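Local coordinates for periplasmic sugar-binding domain protein (Pseudomonas fluorescens Pf-5, PDB 3H75) that probably binds a carbohydrate in the periplasm, as a two-domain member of the bacterial solute-binding protein 2 family, at residues 64-69 with 87-92; 266-271 with 315-320; 273-278 with 322-327. One frame throughout, in Å; residues are numbered along the deposited sequence.

Contact 1: 64-69 with 87-92; sequences DYLMLV and IKLFIV
Tyr65 and Lys88 run side by side on one face of two parallel strands. The lysine chain is extended beyond CG and lies along the tyrosine ring, with Lys88 CD 3.4 Å from Tyr65 CE1. A water links the two polar ends, giving a proton to Tyr65 OH and accepting one from Lys88 NZ. Both ends also reach Asp276, by a hydrogen bond from the tyrosine and a salt bridge from the lysine. Further along this face, Met67 fits between Phe90 and Val92. Met67 CG sits at the edge of the Phe90 ring and 3.9 Å from Val92 CG1. The selenium of this selenomethionine lies near the same methyl, with Met67 SE 4.2 Å from Val92 CG1.

The other face is filled by branched aliphatic groups. Leu66 CB rests in a hollow between Ile87 and Leu89, 3.7 Å from Ile87 CG2 and 3.6 Å from Leu89 CD2. Leu68 has its CG between the backbone N and the carbonyl carbon (chi1 58°). This swings the branch toward Ile91, whose CD1 meets Leu68 CG at 3.5 Å and lies close to both methyls. Five backbone hydrogen bonds hold the strands in register, including Leu66 N to Lys88 O at 2.9 Å and Val92 N to Leu68 O at 2.9 Å.

The strands, 20° apart in direction, belong to a beta-alpha-beta unit, with helix 74-82 as the connection. That helix packs on the face of Leu66, Leu68 and Leu89. Helix 265-277 packs on the opposite face, against Tyr65 and Met67. Within the six-stranded parallel sheet, strand 5-10 flanks 65-69 and strand 115-119 flanks 88-93.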
loop_
_atom_site.group_PDB
_atom_site.type_symbol
_atom_site.label_atom_id
_atom_site.label_comp_id
_atom_site.label_asym_id
_atom_site.label_seq_id
_atom_site.Cartn_x
_atom_site.Cartn_y
_atom_site.Cartn_z
ATOM N N ASP A 64 22.788 -3.150 -9.881
ATOM C CA ASP A 64 22.404 -4.355 -10.602
ATOM C C ASP A 64 20.917 -4.274 -10.926
ATOM O O ASP A 64 20.486 -4.657 -12.015
ATOM C CB ASP A 64 22.673 -5.606 -9.760
ATOM C CG ASP A 64 24.149 -5.839 -9.514
ATOM O OD1 ASP A 64 24.928 -5.755 -10.483
ATOM O OD2 ASP A 64 24.530 -6.115 -8.357
ATOM N N TYR A 65 20.144 -3.761 -9.970
ATOM C CA TYR A 65 18.698 -3.629 -10.113
ATOM C C TYR A 65 18.202 -2.223 -9.803
ATOM O O TYR A 65 18.748 -1.530 -8.937
ATOM C CB TYR A 65 17.981 -4.590 -9.157
ATOM C CG TYR A 65 18.302 -6.047 -9.367
ATOM C CD1 TYR A 65 17.547 -6.827 -10.241
ATOM C CD2 TYR A 65 19.375 -6.643 -8.703
ATOM C CE1 TYR A 65 17.854 -8.171 -10.452
ATOM C CE2 TYR A 65 19.691 -7.985 -8.910
ATOM C CZ TYR A 65 18.926 -8.739 -9.786
ATOM O OH TYR A 65 19.249 -10.058 -10.007
ATOM N N LEU A 66 17.147 -1.825 -10.508
ATOM C CA LEU A 66 16.492 -0.539 -10.313
ATOM C C LEU A 66 15.040 -0.915 -10.020
ATOM O O LEU A 66 14.373 -1.532 -10.852
ATOM C CB LEU A 66 16.564 0.310 -11.590
ATOM C CG LEU A 66 16.485 1.846 -11.549
ATOM C CD1 LEU A 66 15.535 2.323 -12.641
ATOM C CD2 LEU A 66 16.046 2.349 -10.182
HETATM N N MSE A 67 14.565 -0.578 -8.825
HETATM C CA MSE A 67 13.197 -0.880 -8.432
HETATM C C MSE A 67 12.378 0.402 -8.413
HETATM O O MSE A 67 12.840 1.432 -7.938
HETATM C CB MSE A 67 13.177 -1.518 -7.048
HETATM C CG MSE A 67 11.835 -2.108 -6.667
HETATM SE SE MSE A 67 11.920 -2.830 -4.872
HETATM C CE MSE A 67 13.509 -3.878 -4.987
ATOM N N LEU A 68 11.163 0.345 -8.939
ATOM C CA LEU A 68 10.316 1.528 -8.974
ATOM C C LEU A 68 8.851 1.145 -8.897
ATOM O O LEU A 68 8.471 0.022 -9.237
ATOM C CB LEU A 68 10.553 2.320 -10.266
ATOM C CG LEU A 68 10.309 1.550 -11.572
ATOM C CD1 LEU A 68 9.746 2.488 -12.636
ATOM C CD2 LEU A 68 11.608 0.904 -12.036
ATOM N N VAL A 69 8.033 2.090 -8.450
ATOM C CA VAL A 69 6.600 1.874 -8.340
ATOM C C VAL A 69 5.979 2.184 -9.693
ATOM O O VAL A 69 6.389 3.124 -10.373
ATOM C CB VAL A 69 5.987 2.794 -7.270
ATOM C CG1 VAL A 69 4.485 2.598 -7.215
ATOM C CG2 VAL A 69 6.615 2.494 -5.910
ATOM N N ILE A 87 20.951 -2.499 -16.662
ATOM C CA ILE A 87 20.331 -2.577 -15.347
ATOM C C ILE A 87 19.026 -3.353 -15.439
ATOM O O ILE A 87 18.227 -3.132 -16.350
ATOM C CB ILE A 87 20.013 -1.178 -14.788
ATOM C CG1 ILE A 87 21.292 -0.345 -14.715
ATOM C CG2 ILE A 87 19.380 -1.300 -13.398
ATOM C CD1 ILE A 87 21.068 1.080 -14.241
ATOM N N LYS A 88 18.825 -4.269 -14.501
ATOM C CA LYS A 88 17.607 -5.068 -14.461
ATOM C C LYS A 88 16.553 -4.245 -13.729
ATOM O O LYS A 88 16.843 -3.631 -12.703
ATOM C CB LYS A 88 17.862 -6.386 -13.724
ATOM C CG LYS A 88 18.800 -7.343 -14.457
ATOM C CD LYS A 88 19.061 -8.595 -13.634
ATOM C CE LYS A 88 19.925 -9.593 -14.389
ATOM N NZ LYS A 88 20.103 -10.849 -13.607
ATOM N N LEU A 89 15.337 -4.221 -14.261
ATOM C CA LEU A 89 14.264 -3.450 -13.646
ATOM C C LEU A 89 13.246 -4.309 -12.924
ATOM O O LEU A 89 12.950 -5.428 -13.343
ATOM C CB LEU A 89 13.519 -2.632 -14.699
ATOM C CG LEU A 89 14.301 -1.642 -15.560
ATOM C CD1 LEU A 89 13.335 -0.943 -16.504
ATOM C CD2 LEU A 89 15.010 -0.638 -14.681
ATOM N N PHE A 90 12.704 -3.766 -11.842
ATOM C CA PHE A 90 11.683 -4.460 -11.077
ATOM C C PHE A 90 10.594 -3.444 -10.759
ATOM O O PHE A 90 10.837 -2.451 -10.071
ATOM C CB PHE A 90 12.263 -5.038 -9.790
ATOM C CG PHE A 90 11.464 -6.180 -9.240
ATOM C CD1 PHE A 90 11.287 -7.336 -9.991
ATOM C CD2 PHE A 90 10.871 -6.094 -7.985
ATOM C CE1 PHE A 90 10.525 -8.399 -9.504
ATOM C CE2 PHE A 90 10.107 -7.146 -7.488
ATOM C CZ PHE A 90 9.932 -8.304 -8.252
ATOM N N ILE A 91 9.399 -3.700 -11.284
ATOM C CA ILE A 91 8.237 -2.827 -11.110
ATOM C C ILE A 91 7.364 -3.348 -9.975
ATOM O O ILE A 91 6.951 -4.507 -9.986
ATOM C CB ILE A 91 7.394 -2.798 -12.403
ATOM C CG1 ILE A 91 8.282 -2.436 -13.594
ATOM C CG2 ILE A 91 6.240 -1.820 -12.255
ATOM C CD1 ILE A 91 8.962 -1.096 -13.472
ATOM N N VAL A 92 7.062 -2.495 -9.001
ATOM C CA VAL A 92 6.268 -2.952 -7.873
ATOM C C VAL A 92 4.973 -2.217 -7.585
ATOM O O VAL A 92 4.702 -1.142 -8.130
ATOM C CB VAL A 92 7.106 -2.943 -6.572
ATOM C CG1 VAL A 92 8.304 -3.860 -6.725
ATOM C CG2 VAL A 92 7.553 -1.519 -6.246
HETATM O O HOH W 1 21.757 -9.819 -11.208
#

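Contact 2: 266-271 with 315-320; sequences GGWALV and TRVDFR
Phe319 meets Trp268 and Val271 of helix 265-277. Its CG is anti to the carbonyl carbon (chi1 -66°), which carries the ring to the helix and brings Phe319 CE1 within 3.6 Å of Trp268 CZ3. The ring planes are inclined at 49°, neither flat on nor at right angles to each other. The centroids of the Trp268 six-membered ring and the Phe319 ring are 5.9 Å apart. The indole sets off from the far side and its benzo end reaches the phenyl ring. Val271 CG2 comes to the edge of that ring, 4.0 Å from Phe319 CD1.

Val317 CG1, anti to the backbone N (chi1 -179°), covers one face of the Phe319 ring, 3.6 Å above its centre. The same methyl meets the indole edge, with Val317 CG1 4.2 Å from Trp268 CZ3. Asp318, between Val317 and Phe319, is the centre of an inverse gamma turn. At Gly267 a beta carbon would be tight against Phe319 CE1.

The contact joins helix 265-277 to the chain entering helix 319-322. Phe335 stacks on the indole and Phe25 of helix 17-33 meets both rings edge-to-face, making an aromatic cluster. Helix 338-341 packs against Trp268 and Val317.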
loop_
_atom_site.group_PDB
_atom_site.type_symbol
_atom_site.label_atom_id
_atom_site.label_comp_id
_atom_site.label_asym_id
_atom_site.label_seq_id
_atom_site.Cartn_x
_atom_site.Cartn_y
_atom_site.Cartn_z
ATOM N N GLY A 266 8.140 -4.292 -0.359
ATOM C CA GLY A 266 9.518 -4.008 -0.721
ATOM C C GLY A 266 10.492 -5.050 -0.197
ATOM O O GLY A 266 11.450 -5.419 -0.884
ATOM N N GLY A 267 10.255 -5.524 1.023
ATOM C CA GLY A 267 11.128 -6.527 1.612
ATOM C C GLY A 267 11.068 -7.835 0.848
ATOM O O GLY A 267 12.096 -8.467 0.581
ATOM N N TRP A 268 9.858 -8.252 0.496
ATOM C CA TRP A 268 9.676 -9.490 -0.253
ATOM C C TRP A 268 10.337 -9.336 -1.617
ATOM O O TRP A 268 10.910 -10.282 -2.152
ATOM C CB TRP A 268 8.190 -9.787 -0.449
ATOM C CG TRP A 268 7.358 -9.748 0.799
ATOM C CD1 TRP A 268 6.051 -9.364 0.884
ATOM C CD2 TRP A 268 7.750 -10.131 2.128
ATOM N NE1 TRP A 268 5.602 -9.482 2.178
ATOM C CE2 TRP A 268 6.623 -9.949 2.963
ATOM C CE3 TRP A 268 8.941 -10.607 2.695
ATOM C CZ2 TRP A 268 6.651 -10.224 4.336
ATOM C CZ3 TRP A 268 8.968 -10.882 4.061
ATOM C CH2 TRP A 268 7.829 -10.688 4.864
ATOM N N ALA A 269 10.243 -8.135 -2.182
ATOM C CA ALA A 269 10.841 -7.861 -3.482
ATOM C C ALA A 269 12.350 -8.084 -3.424
ATOM O O ALA A 269 12.939 -8.623 -4.361
ATOM C CB ALA A 269 10.539 -6.422 -3.911
ATOM N N LEU A 270 12.978 -7.676 -2.326
ATOM C CA LEU A 270 14.423 -7.854 -2.203
ATOM C C LEU A 270 14.791 -9.328 -2.073
ATOM O O LEU A 270 15.860 -9.743 -2.527
ATOM C CB LEU A 270 14.974 -7.034 -1.030
ATOM C CG LEU A 270 14.912 -5.520 -1.290
ATOM C CD1 LEU A 270 15.452 -4.752 -0.105
ATOM C CD2 LEU A 270 15.711 -5.175 -2.532
ATOM N N VAL A 271 13.915 -10.125 -1.466
ATOM C CA VAL A 271 14.185 -11.556 -1.353
ATOM C C VAL A 271 14.184 -12.118 -2.773
ATOM O O VAL A 271 15.059 -12.903 -3.145
ATOM C CB VAL A 271 13.099 -12.296 -0.540
ATOM C CG1 VAL A 271 13.324 -13.804 -0.626
ATOM C CG2 VAL A 271 13.135 -11.844 0.910
ATOM N N THR A 315 13.024 -6.325 11.835
ATOM C CA THR A 315 14.117 -7.008 12.521
ATOM C C THR A 315 13.740 -8.405 13.004
ATOM O O THR A 315 14.613 -9.227 13.282
ATOM C CB THR A 315 14.611 -6.189 13.731
ATOM O OG1 THR A 315 13.563 -6.087 14.702
ATOM C CG2 THR A 315 15.028 -4.794 13.294
ATOM N N ARG A 316 12.443 -8.679 13.102
ATOM C CA ARG A 316 11.976 -9.985 13.560
ATOM C C ARG A 316 11.702 -10.950 12.413
ATOM O O ARG A 316 11.199 -12.055 12.626
ATOM C CB ARG A 316 10.710 -9.823 14.401
ATOM C CG ARG A 316 10.931 -9.087 15.710
ATOM C CD ARG A 316 9.619 -8.855 16.441
ATOM N NE ARG A 316 8.902 -10.099 16.714
ATOM C CZ ARG A 316 9.364 -11.080 17.484
ATOM N NH1 ARG A 316 10.552 -10.969 18.067
ATOM N NH2 ARG A 316 8.637 -12.173 17.674
ATOM N N VAL A 317 12.037 -10.533 11.196
ATOM C CA VAL A 317 11.817 -11.368 10.025
ATOM C C VAL A 317 13.116 -11.998 9.544
ATOM O O VAL A 317 14.129 -11.317 9.390
ATOM C CB VAL A 317 11.203 -10.548 8.870
ATOM C CG1 VAL A 317 10.962 -11.434 7.663
ATOM C CG2 VAL A 317 9.901 -9.911 9.330
ATOM N N ASP A 318 13.083 -13.307 9.315
ATOM C CA ASP A 318 14.261 -14.018 8.838
ATOM C C ASP A 318 14.220 -14.055 7.318
ATOM O O ASP A 318 13.796 -15.038 6.718
ATOM C CB ASP A 318 14.293 -15.438 9.407
ATOM C CG ASP A 318 15.426 -16.264 8.837
ATOM O OD1 ASP A 318 16.516 -15.695 8.604
ATOM O OD2 ASP A 318 15.231 -17.483 8.632
ATOM N N PHE A 319 14.662 -12.963 6.704
ATOM C CA PHE A 319 14.667 -12.843 5.252
ATOM C C PHE A 319 15.544 -13.885 4.565
ATOM O O PHE A 319 15.111 -14.529 3.611
ATOM C CB PHE A 319 15.111 -11.436 4.857
ATOM C CG PHE A 319 14.140 -10.361 5.264
ATOM C CD1 PHE A 319 12.976 -10.144 4.534
ATOM C CD2 PHE A 319 14.386 -9.572 6.380
ATOM C CE1 PHE A 319 12.066 -9.151 4.913
ATOM C CE2 PHE A 319 13.485 -8.577 6.768
ATOM C CZ PHE A 319 12.323 -8.368 6.029
ATOM N N ARG A 320 16.774 -14.052 5.041
ATOM C CA ARG A 320 17.666 -15.031 4.432
ATOM C C ARG A 320 16.979 -16.393 4.433
ATOM O O ARG A 320 17.159 -17.192 3.516
ATOM C CB ARG A 320 18.992 -15.106 5.194
ATOM C CG ARG A 320 20.041 -15.972 4.510
ATOM C CD ARG A 320 21.384 -15.892 5.221
ATOM N NE ARG A 320 21.980 -14.561 5.136
ATOM C CZ ARG A 320 22.415 -14.003 4.009
ATOM N NH1 ARG A 320 22.324 -14.659 2.857
ATOM N NH2 ARG A 320 22.942 -12.785 4.031
#

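Contact 3: 273-278 with 322-327; sequences LHDDAL and LSAQGK
Asp275 CG is anti to the carbonyl carbon (chi1 -74°) and Ser323 OG is anti to the backbone N (chi1 175°); these torsions turn OD1 of Asp275 toward the hydroxyl of Ser323. Ser323 opens an ST turn: its OG accepts from Gln325 N at 3.1 Å while giving its proton to Asp275 OD1 at 2.7 Å. Asp275 OD2 accepts from Ala324 N at 2.9 Å, in a nearly straight bond (174°). Both donors from the loop use the syn side of their oxygen.

His274 completes the grip. His274 ND1 lies 2.9 Å from Asp275 OD1 and donates to the anti side of that oxygen, which stays close to the imidazole plane. This holds the ring's rotation. Tyr333 OH also bonds to OD2, so each carboxylate oxygen has two partners. Replacing Asp275 by alanine removes the carboxylate that Ser323 OG, Ala324 N, His274 ND1 and Tyr333 OH share, and would probably let the loop shift from the helix and the imidazole turn.

The contact ties the end of helix 265-277 to the loop after helix 319-322. A type II beta turn follows from Ala324 to Lys327. Farther out, Leu278 CD1 touches Gln325 NE2 at 3.6 Å.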
loop_
_atom_site.group_PDB
_atom_site.type_symbol
_atom_site.label_atom_id
_atom_site.label_comp_id
_atom_site.label_asym_id
_atom_site.label_seq_id
_atom_site.Cartn_x
_atom_site.Cartn_y
_atom_site.Cartn_z
ATOM N N LEU A 273 14.714 -10.483 -5.632
ATOM C CA LEU A 273 15.851 -9.986 -6.402
ATOM C C LEU A 273 17.132 -10.664 -5.946
ATOM O O LEU A 273 18.007 -10.967 -6.759
ATOM C CB LEU A 273 15.974 -8.465 -6.271
ATOM C CG LEU A 273 14.810 -7.698 -6.906
ATOM C CD1 LEU A 273 15.075 -6.203 -6.813
ATOM C CD2 LEU A 273 14.639 -8.119 -8.357
ATOM N N HIS A 274 17.243 -10.895 -4.644
ATOM C CA HIS A 274 18.406 -11.573 -4.085
ATOM C C HIS A 274 18.534 -12.934 -4.761
ATOM O O HIS A 274 19.622 -13.341 -5.173
ATOM C CB HIS A 274 18.223 -11.737 -2.572
ATOM C CG HIS A 274 19.157 -12.725 -1.944
ATOM N ND1 HIS A 274 18.946 -14.085 -1.994
ATOM C CD2 HIS A 274 20.296 -12.547 -1.230
ATOM C CE1 HIS A 274 19.911 -14.705 -1.335
ATOM N NE2 HIS A 274 20.742 -13.794 -0.863
ATOM N N ASP A 275 17.411 -13.631 -4.887
ATOM C CA ASP A 275 17.408 -14.944 -5.511
ATOM C C ASP A 275 17.649 -14.868 -7.012
ATOM O O ASP A 275 18.311 -15.734 -7.577
ATOM C CB ASP A 275 16.092 -15.668 -5.212
ATOM C CG ASP A 275 16.016 -16.163 -3.777
ATOM O OD1 ASP A 275 16.989 -15.953 -3.023
ATOM O OD2 ASP A 275 14.989 -16.766 -3.403
ATOM N N ASP A 276 17.127 -13.832 -7.662
ATOM C CA ASP A 276 17.340 -13.692 -9.099
ATOM C C ASP A 276 18.829 -13.572 -9.398
ATOM O O ASP A 276 19.328 -14.153 -10.364
ATOM C CB ASP A 276 16.635 -12.454 -9.648
ATOM C CG ASP A 276 16.893 -12.255 -11.131
ATOM O OD1 ASP A 276 16.334 -13.021 -11.943
ATOM O OD2 ASP A 276 17.671 -11.345 -11.487
ATOM N N ALA A 277 19.537 -12.809 -8.568
ATOM C CA ALA A 277 20.967 -12.607 -8.747
ATOM C C ALA A 277 21.721 -13.918 -8.583
ATOM O O ALA A 277 22.800 -14.092 -9.144
ATOM C CB ALA A 277 21.483 -11.576 -7.747
ATOM N N LEU A 278 21.149 -14.838 -7.814
ATOM C CA LEU A 278 21.778 -16.134 -7.588
ATOM C C LEU A 278 21.401 -17.138 -8.667
ATOM O O LEU A 278 21.879 -18.273 -8.662
ATOM C CB LEU A 278 21.384 -16.683 -6.213
ATOM C CG LEU A 278 21.973 -15.944 -5.010
ATOM C CD1 LEU A 278 21.397 -16.504 -3.724
ATOM C CD2 LEU A 278 23.490 -16.084 -5.023
ATOM N N LEU A 322 13.935 -16.928 3.937
ATOM C CA LEU A 322 12.897 -16.949 2.916
ATOM C C LEU A 322 13.489 -17.241 1.544
ATOM O O LEU A 322 12.773 -17.601 0.613
ATOM C CB LEU A 322 12.158 -15.610 2.882
ATOM C CG LEU A 322 11.354 -15.271 4.136
ATOM C CD1 LEU A 322 10.741 -13.890 3.990
ATOM C CD2 LEU A 322 10.268 -16.314 4.346
ATOM N N SER A 323 14.801 -17.077 1.421
ATOM C CA SER A 323 15.476 -17.337 0.156
ATOM C C SER A 323 15.276 -18.785 -0.263
ATOM O O SER A 323 15.248 -19.686 0.577
ATOM C CB SER A 323 16.972 -17.047 0.283
ATOM O OG SER A 323 17.651 -17.407 -0.907
ATOM N N ALA A 324 15.131 -19.004 -1.566
ATOM C CA ALA A 324 14.939 -20.347 -2.091
ATOM C C ALA A 324 16.271 -21.088 -2.159
ATOM O O ALA A 324 16.320 -22.257 -2.537
ATOM C CB ALA A 324 14.307 -20.277 -3.475
ATOM N N GLN A 325 17.349 -20.405 -1.781
ATOM C CA GLN A 325 18.683 -21.000 -1.802
ATOM C C GLN A 325 18.769 -22.212 -0.878
ATOM O O GLN A 325 18.479 -22.115 0.317
ATOM C CB GLN A 325 19.731 -19.968 -1.379
ATOM C CG GLN A 325 21.164 -20.472 -1.462
ATOM C CD GLN A 325 22.152 -19.528 -0.807
ATOM O OE1 GLN A 325 22.120 -19.324 0.408
ATOM N NE2 GLN A 325 23.034 -18.943 -1.607
ATOM N N GLY A 326 19.174 -23.347 -1.440
ATOM C CA GLY A 326 19.304 -24.566 -0.660
ATOM C C GLY A 326 17.967 -25.113 -0.205
ATOM O O GLY A 326 17.902 -25.970 0.678
ATOM N N LYS A 327 16.898 -24.617 -0.817
ATOM C CA LYS A 327 15.546 -25.039 -0.476
ATOM C C LYS A 327 15.077 -26.218 -1.314
ATOM O O LYS A 327 15.356 -26.292 -2.511
ATOM C CB LYS A 327 14.564 -23.886 -0.688
ATOM C CG LYS A 327 13.837 -23.436 0.559
ATOM C CD LYS A 327 14.789 -22.766 1.529
ATOM C CE LYS A 327 14.047 -22.233 2.736
ATOM N NZ LYS A 327 14.972 -21.546 3.675
#

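Overall arrangement
Contact 1 closes first along the chain, before the other two open. Contacts 2 and 3 then alternate their segments: 266-271 and 273-278 follow each other on helix 265-277. Their partners, 315-320 and 322-327, follow each other in the later chain. The centres of contacts 2 and 3 are about 11 Å apart, and each is about 17 Å from the centre of contact 1. Helix 265-277 links all three. Leu270 and Leu273 pack on Met67 of the parallel sheet, and Ala269 packs on Phe90. The helix's other side takes the C-terminal segments, with Leu322 packed on Trp268. The late chain is thus layered onto the domain built around the parallel sheet.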